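Long-range contacts in DNA mismatch repair protein PMS1 (PDB 3H4L), which takes part in DNA mismatch repair and binds ATP, with magnesium, through an N-terminal domain of the GHKL family: residues I48-G53 against W193-K198; G107-S112 against V147-L152. All coordinates share one frame; numbering follows the deposited sequence.

Interaction 1: residues I48-G53 against W193-K198; sequences IFKDYG and WNITPK
The amide nitrogen of Asn-194 lies over one face of the Tyr-52 ring. This ND2 sits 3.2 Å above the ring plane, over the centre, and the amide and ring planes are 27° apart. The Phe-49 ring meets the 193-198 segment at its edge, where the carbonyl O of Trp-193 lies close to the ring plane. CG1 of Ile-48 approaches the Trp-193 indole obliquely, 4.3 Å from its CD1, and Lys-201 makes a cation-pi contact with it. Phe-49 and Asn-194 lie on a parallel pair of strands, 44-50 and 189-195, and Tyr-52 in the turn after the first, in the mixed sheet of a GHKL-type ATPase domain. Three backbone hydrogen bonds join the segments: Phe-49 N to Trp-193 O, Ile-195 N to Phe-49 O, and, just past the strand, Asp-51 N to Ile-195 O at 3.0 Å. CG2 of Ile-48 packs on CD1 of Ile-195 at 3.7 Å. On the other face, helix 167-184 covers Phe-49, and Phe-171 meets the rings of Phe-49 and Tyr-52 edge-to-face. Tyr-52 also packs on Arg-98 of the second subunit, near a bound nucleotide analogue. With an alanine here, ND2 of Asn-194 would probably lose its aromatic cover and a gap would open beside Phe-171. Asn-194 carries CG opposite its backbone N (chi1 175°), which brings the amide to the turn. There OD1 accepts a hydrogen bond from the backbone N-H of Tyr-52, N to OD1 2.8 Å.

Interaction 2: residues G107-S112 against V147-L152; sequences GIAKLS and VLVSQL
Val-147 meets Leu-111 at a slant through methyl groups, CG1 to CD1, at 3.5 Å. Its side chain lies about 4 Å from the bound ATP analogue. Leu-148 follows and pairs with Ser-112 by two backbone bonds: its N reaches Ser-112 O at 3.0 Å, and its O accepts Ser-112 N-H. This antiparallel ladder belongs to the sheet of the GHKL-type ATPase domain. Val-149 and Leu-111 form the non-hydrogen-bonded pair. CG1 of the valine touches CB of Ala-109 at 3.9 Å, while CG2 faces CD1 of Leu-111. Ser-150 pairs with Lys-110, again through two backbone bonds. A water donates to Lys-110 O and to Ser-112 OG, and has a weak, longer bond to Ser-150 OG. Ser-112 OG is also held by Glu-126. Gln-151 passes obliquely by the Lys-110 side chain, whose closest approach in the model is doubtful. Leu-152 lies beyond the strand, but its CD1 comes near CD1 of Ile-108 and CB of Ala-109. Strand 144-150 runs between 110-116 and 56-61, with backbone hydrogen bonds between Val-147 and Cys-59 and between Val-149 and Ile-57. Helix 101-107 packs on Leu-111 and Val-149, and helix 26-39 on Val-147 and Leu-152.

From the N terminus, the chain first lays down strand 44-50, the first half of interaction 1. After strand 56-61 and helix 101-107 it enters strand 110-116. Interaction 2 then closes the shorter loop, when strand 144-150 returns antiparallel after two further strands. Helices 157-164 and 167-184 come next, and strand 189-195 closes the longer loop in interaction 1. Interaction 2 therefore nests within interaction 1, and the two do not cross. Both belong to the same eight-stranded sheet. Strand 56-61 lies between 44-50 and 144-150 and bridges the two contacts. Their centres are about 15 Å apart and their nearest atoms about 5 Å.

Interaction 1: residues I48-G53 against W193-K198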
loop_
_atom_site.group_PDB
_atom_site.type_symbol
_atom_site.label_atom_id
_atom_site.label_comp_id
_atom_site.label_asym_id
_atom_site.label_seq_id
_atom_site.Cartn_x
_atom_site.Cartn_y
_atom_site.Cartn_z
ATOM N N ILE B 48 9.830 2.264 3.220
ATOM C CA ILE B 48 8.667 2.905 3.789
ATOM C C ILE B 48 8.477 4.307 3.211
ATOM O O ILE B 48 9.342 5.166 3.344
ATOM C CB ILE B 48 8.805 2.965 5.322
ATOM C CG1 ILE B 48 8.810 1.540 5.879
ATOM C CG2 ILE B 48 7.671 3.739 5.934
ATOM C CD1 ILE B 48 8.949 1.467 7.391
ATOM N N PHE B 49 7.343 4.519 2.548
ATOM C CA PHE B 49 7.015 5.816 1.953
ATOM C C PHE B 49 6.061 6.586 2.848
ATOM O O PHE B 49 5.129 5.999 3.402
ATOM C CB PHE B 49 6.294 5.650 0.604
ATOM C CG PHE B 49 7.162 5.128 -0.506
ATOM C CD1 PHE B 49 7.331 3.770 -0.691
ATOM C CD2 PHE B 49 7.794 5.997 -1.368
ATOM C CE1 PHE B 49 8.114 3.291 -1.718
ATOM C CE2 PHE B 49 8.577 5.523 -2.393
ATOM C CZ PHE B 49 8.737 4.170 -2.571
ATOM N N LYS B 50 6.281 7.889 2.996
ATOM C CA LYS B 50 5.346 8.700 3.764
ATOM C C LYS B 50 4.670 9.610 2.748
ATOM O O LYS B 50 5.323 10.342 2.004
ATOM C CB LYS B 50 6.042 9.487 4.862
ATOM C CG LYS B 50 6.414 8.605 6.048
ATOM C CD LYS B 50 6.604 9.407 7.338
ATOM C CE LYS B 50 7.026 8.490 8.490
ATOM N NZ LYS B 50 7.206 9.230 9.776
ATOM N N ASP B 51 3.348 9.512 2.703
ATOM C CA ASP B 51 2.525 10.250 1.760
ATOM C C ASP B 51 3.072 10.069 0.344
ATOM O O ASP B 51 3.358 11.032 -0.369
ATOM C CB ASP B 51 2.433 11.732 2.128
ATOM C CG ASP B 51 1.297 12.451 1.383
ATOM O OD1 ASP B 51 0.255 11.817 1.104
ATOM O OD2 ASP B 51 1.431 13.656 1.086
ATOM N N TYR B 52 3.220 8.805 -0.043
ATOM C CA TYR B 52 3.700 8.420 -1.368
ATOM C C TYR B 52 5.049 8.978 -1.824
ATOM O O TYR B 52 5.354 8.959 -3.009
ATOM C CB TYR B 52 2.622 8.752 -2.400
ATOM C CG TYR B 52 1.453 7.793 -2.344
ATOM C CD1 TYR B 52 1.627 6.452 -2.668
ATOM C CD2 TYR B 52 0.188 8.210 -1.931
ATOM C CE1 TYR B 52 0.578 5.546 -2.585
ATOM C CE2 TYR B 52 -0.877 7.303 -1.843
ATOM C CZ TYR B 52 -0.664 5.973 -2.174
ATOM O OH TYR B 52 -1.682 5.050 -2.105
ATOM N N GLY B 53 5.866 9.449 -0.888
ATOM C CA GLY B 53 7.160 9.997 -1.260
ATOM C C GLY B 53 7.244 11.496 -1.041
ATOM O O GLY B 53 8.334 12.051 -0.852
ATOM N N TRP B 193 5.767 -0.346 2.165
ATOM C CA TRP B 193 4.566 0.194 2.775
ATOM C C TRP B 193 4.475 1.680 2.460
ATOM O O TRP B 193 5.467 2.322 2.099
ATOM C CB TRP B 193 4.603 0.065 4.299
ATOM C CG TRP B 193 4.966 -1.258 4.861
ATOM C CD1 TRP B 193 6.221 -1.790 4.988
ATOM C CD2 TRP B 193 4.079 -2.166 5.506
ATOM N NE1 TRP B 193 6.164 -2.973 5.684
ATOM C CE2 TRP B 193 4.859 -3.227 6.010
ATOM C CE3 TRP B 193 2.692 -2.187 5.704
ATOM C CZ2 TRP B 193 4.298 -4.297 6.715
ATOM C CZ3 TRP B 193 2.131 -3.249 6.406
ATOM C CH2 TRP B 193 2.934 -4.293 6.901
ATOM N N ASN B 194 3.271 2.218 2.607
ATOM C CA ASN B 194 3.051 3.634 2.423
ATOM C C ASN B 194 2.245 4.079 3.617
ATOM O O ASN B 194 1.153 3.557 3.864
ATOM C CB ASN B 194 2.258 3.952 1.164
ATOM C CG ASN B 194 1.946 5.432 1.060
ATOM O OD1 ASN B 194 2.848 6.272 1.193
ATOM N ND2 ASN B 194 0.678 5.768 0.835
ATOM N N ILE B 195 2.786 5.029 4.367
ATOM C CA ILE B 195 2.092 5.546 5.530
ATOM C C ILE B 195 1.334 6.788 5.093
ATOM O O ILE B 195 1.943 7.771 4.672
ATOM C CB ILE B 195 3.086 5.882 6.637
ATOM C CG1 ILE B 195 3.688 4.580 7.177
ATOM C CG2 ILE B 195 2.399 6.670 7.736
ATOM C CD1 ILE B 195 4.880 4.786 8.067
ATOM N N THR B 196 0.001 6.727 5.182
ATOM C CA THR B 196 -0.853 7.838 4.760
ATOM C C THR B 196 -0.918 8.943 5.800
ATOM O O THR B 196 -0.839 8.692 7.002
ATOM C CB THR B 196 -2.306 7.383 4.464
ATOM O OG1 THR B 196 -3.035 7.262 5.693
ATOM C CG2 THR B 196 -2.308 6.051 3.742
ATOM N N PRO B 197 -1.070 10.192 5.344
ATOM C CA PRO B 197 -1.145 11.329 6.265
ATOM C C PRO B 197 -2.199 11.097 7.344
ATOM O O PRO B 197 -2.107 11.650 8.443
ATOM C CB PRO B 197 -1.483 12.496 5.341
ATOM C CG PRO B 197 -2.192 11.821 4.165
ATOM C CD PRO B 197 -1.348 10.606 3.957
ATOM N N LYS B 198 -3.186 10.258 7.030
ATOM C CA LYS B 198 -4.259 9.945 7.972
ATOM C C LYS B 198 -3.886 8.835 8.953
ATOM O O LYS B 198 -4.750 8.283 9.641
ATOM C CB LYS B 198 -5.529 9.569 7.219
#

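Interaction 2: residues G107-S112 against V147-L152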
loop_
_atom_site.group_PDB
_atom_site.type_symbol
_atom_site.label_atom_id
_atom_site.label_comp_id
_atom_site.label_asym_id
_atom_site.label_seq_id
_atom_site.Cartn_x
_atom_site.Cartn_y
_atom_site.Cartn_z
ATOM N N GLY B 107 22.349 17.529 -1.438
ATOM C CA GLY B 107 22.087 18.830 -2.011
ATOM C C GLY B 107 20.626 19.122 -2.256
ATOM O O GLY B 107 20.184 20.229 -1.976
ATOM N N ILE B 108 19.861 18.165 -2.769
ATOM C CA ILE B 108 18.458 18.460 -3.020
ATOM C C ILE B 108 17.424 17.790 -2.116
ATOM O O ILE B 108 16.256 17.672 -2.494
ATOM C CB ILE B 108 18.088 18.215 -4.507
ATOM C CG1 ILE B 108 18.549 16.832 -4.970
ATOM C CG2 ILE B 108 18.700 19.304 -5.360
ATOM C CD1 ILE B 108 17.807 15.690 -4.320
ATOM N N ALA B 109 17.849 17.380 -0.920
ATOM C CA ALA B 109 16.959 16.748 0.061
ATOM C C ALA B 109 17.642 16.759 1.423
ATOM O O ALA B 109 18.734 17.289 1.546
ATOM C CB ALA B 109 16.639 15.317 -0.355
ATOM N N LYS B 110 16.992 16.196 2.439
ATOM C CA LYS B 110 17.572 16.121 3.786
ATOM C C LYS B 110 17.971 14.661 3.935
ATOM O O LYS B 110 17.100 13.786 3.886
ATOM C CB LYS B 110 16.532 16.441 4.869
ATOM C CG LYS B 110 15.708 17.696 4.647
ATOM C CD LYS B 110 16.487 18.989 4.891
ATOM C CE LYS B 110 15.590 20.216 4.664
ATOM N NZ LYS B 110 16.180 21.504 5.161
ATOM N N LEU B 111 19.258 14.384 4.123
ATOM C CA LEU B 111 19.702 12.994 4.249
ATOM C C LEU B 111 20.059 12.570 5.669
ATOM O O LEU B 111 20.826 13.242 6.344
ATOM C CB LEU B 111 20.916 12.736 3.346
ATOM C CG LEU B 111 21.424 11.284 3.299
ATOM C CD1 LEU B 111 20.367 10.394 2.624
ATOM C CD2 LEU B 111 22.759 11.206 2.541
ATOM N N SER B 112 19.500 11.450 6.114
ATOM C CA SER B 112 19.790 10.909 7.438
ATOM C C SER B 112 20.156 9.444 7.287
ATOM O O SER B 112 19.631 8.749 6.412
ATOM C CB SER B 112 18.579 11.008 8.363
ATOM O OG SER B 112 18.268 12.355 8.633
ATOM N N VAL B 147 18.495 4.383 5.409
ATOM C CA VAL B 147 18.690 5.687 4.785
ATOM C C VAL B 147 17.322 6.363 4.643
ATOM O O VAL B 147 16.356 5.777 4.120
ATOM C CB VAL B 147 19.361 5.564 3.395
ATOM C CG1 VAL B 147 19.707 6.951 2.850
ATOM C CG2 VAL B 147 20.621 4.725 3.501
ATOM N N LEU B 148 17.233 7.593 5.128
ATOM C CA LEU B 148 15.983 8.323 5.055
ATOM C C LEU B 148 16.134 9.601 4.241
ATOM O O LEU B 148 16.911 10.487 4.604
ATOM C CB LEU B 148 15.506 8.678 6.464
ATOM C CG LEU B 148 14.178 9.435 6.510
ATOM C CD1 LEU B 148 13.057 8.486 6.092
ATOM C CD2 LEU B 148 13.920 9.988 7.915
ATOM N N VAL B 149 15.399 9.688 3.137
ATOM C CA VAL B 149 15.413 10.876 2.281
ATOM C C VAL B 149 14.078 11.568 2.529
ATOM O O VAL B 149 13.027 10.994 2.261
ATOM C CB VAL B 149 15.501 10.499 0.783
ATOM C CG1 VAL B 149 15.224 11.735 -0.088
ATOM C CG2 VAL B 149 16.876 9.903 0.468
ATOM N N SER B 150 14.106 12.789 3.049
ATOM C CA SER B 150 12.862 13.494 3.322
ATOM C C SER B 150 12.878 14.871 2.696
ATOM O O SER B 150 13.946 15.405 2.396
ATOM C CB SER B 150 12.659 13.636 4.824
ATOM O OG SER B 150 13.464 14.682 5.328
ATOM N N GLN B 151 11.690 15.440 2.503
ATOM C CA GLN B 151 11.567 16.766 1.911
ATOM C C GLN B 151 12.309 16.824 0.575
ATOM O O GLN B 151 13.111 17.737 0.310
ATOM C CB GLN B 151 12.114 17.816 2.883
ATOM C CG GLN B 151 11.168 18.113 4.042
ATOM C CD GLN B 151 11.772 19.033 5.098
ATOM O OE1 GLN B 151 12.770 19.716 4.850
ATOM N NE2 GLN B 151 11.158 19.064 6.282
ATOM N N LEU B 152 12.026 15.842 -0.272
ATOM C CA LEU B 152 12.676 15.764 -1.564
ATOM C C LEU B 152 12.395 16.989 -2.440
ATOM O O LEU B 152 11.261 17.446 -2.559
ATOM C CB LEU B 152 12.249 14.475 -2.274
ATOM C CG LEU B 152 12.927 14.138 -3.601
ATOM C CD1 LEU B 152 14.436 13.977 -3.423
ATOM C CD2 LEU B 152 12.310 12.864 -4.132
HETATM O O HOH W 1 16.118 12.936 6.516
#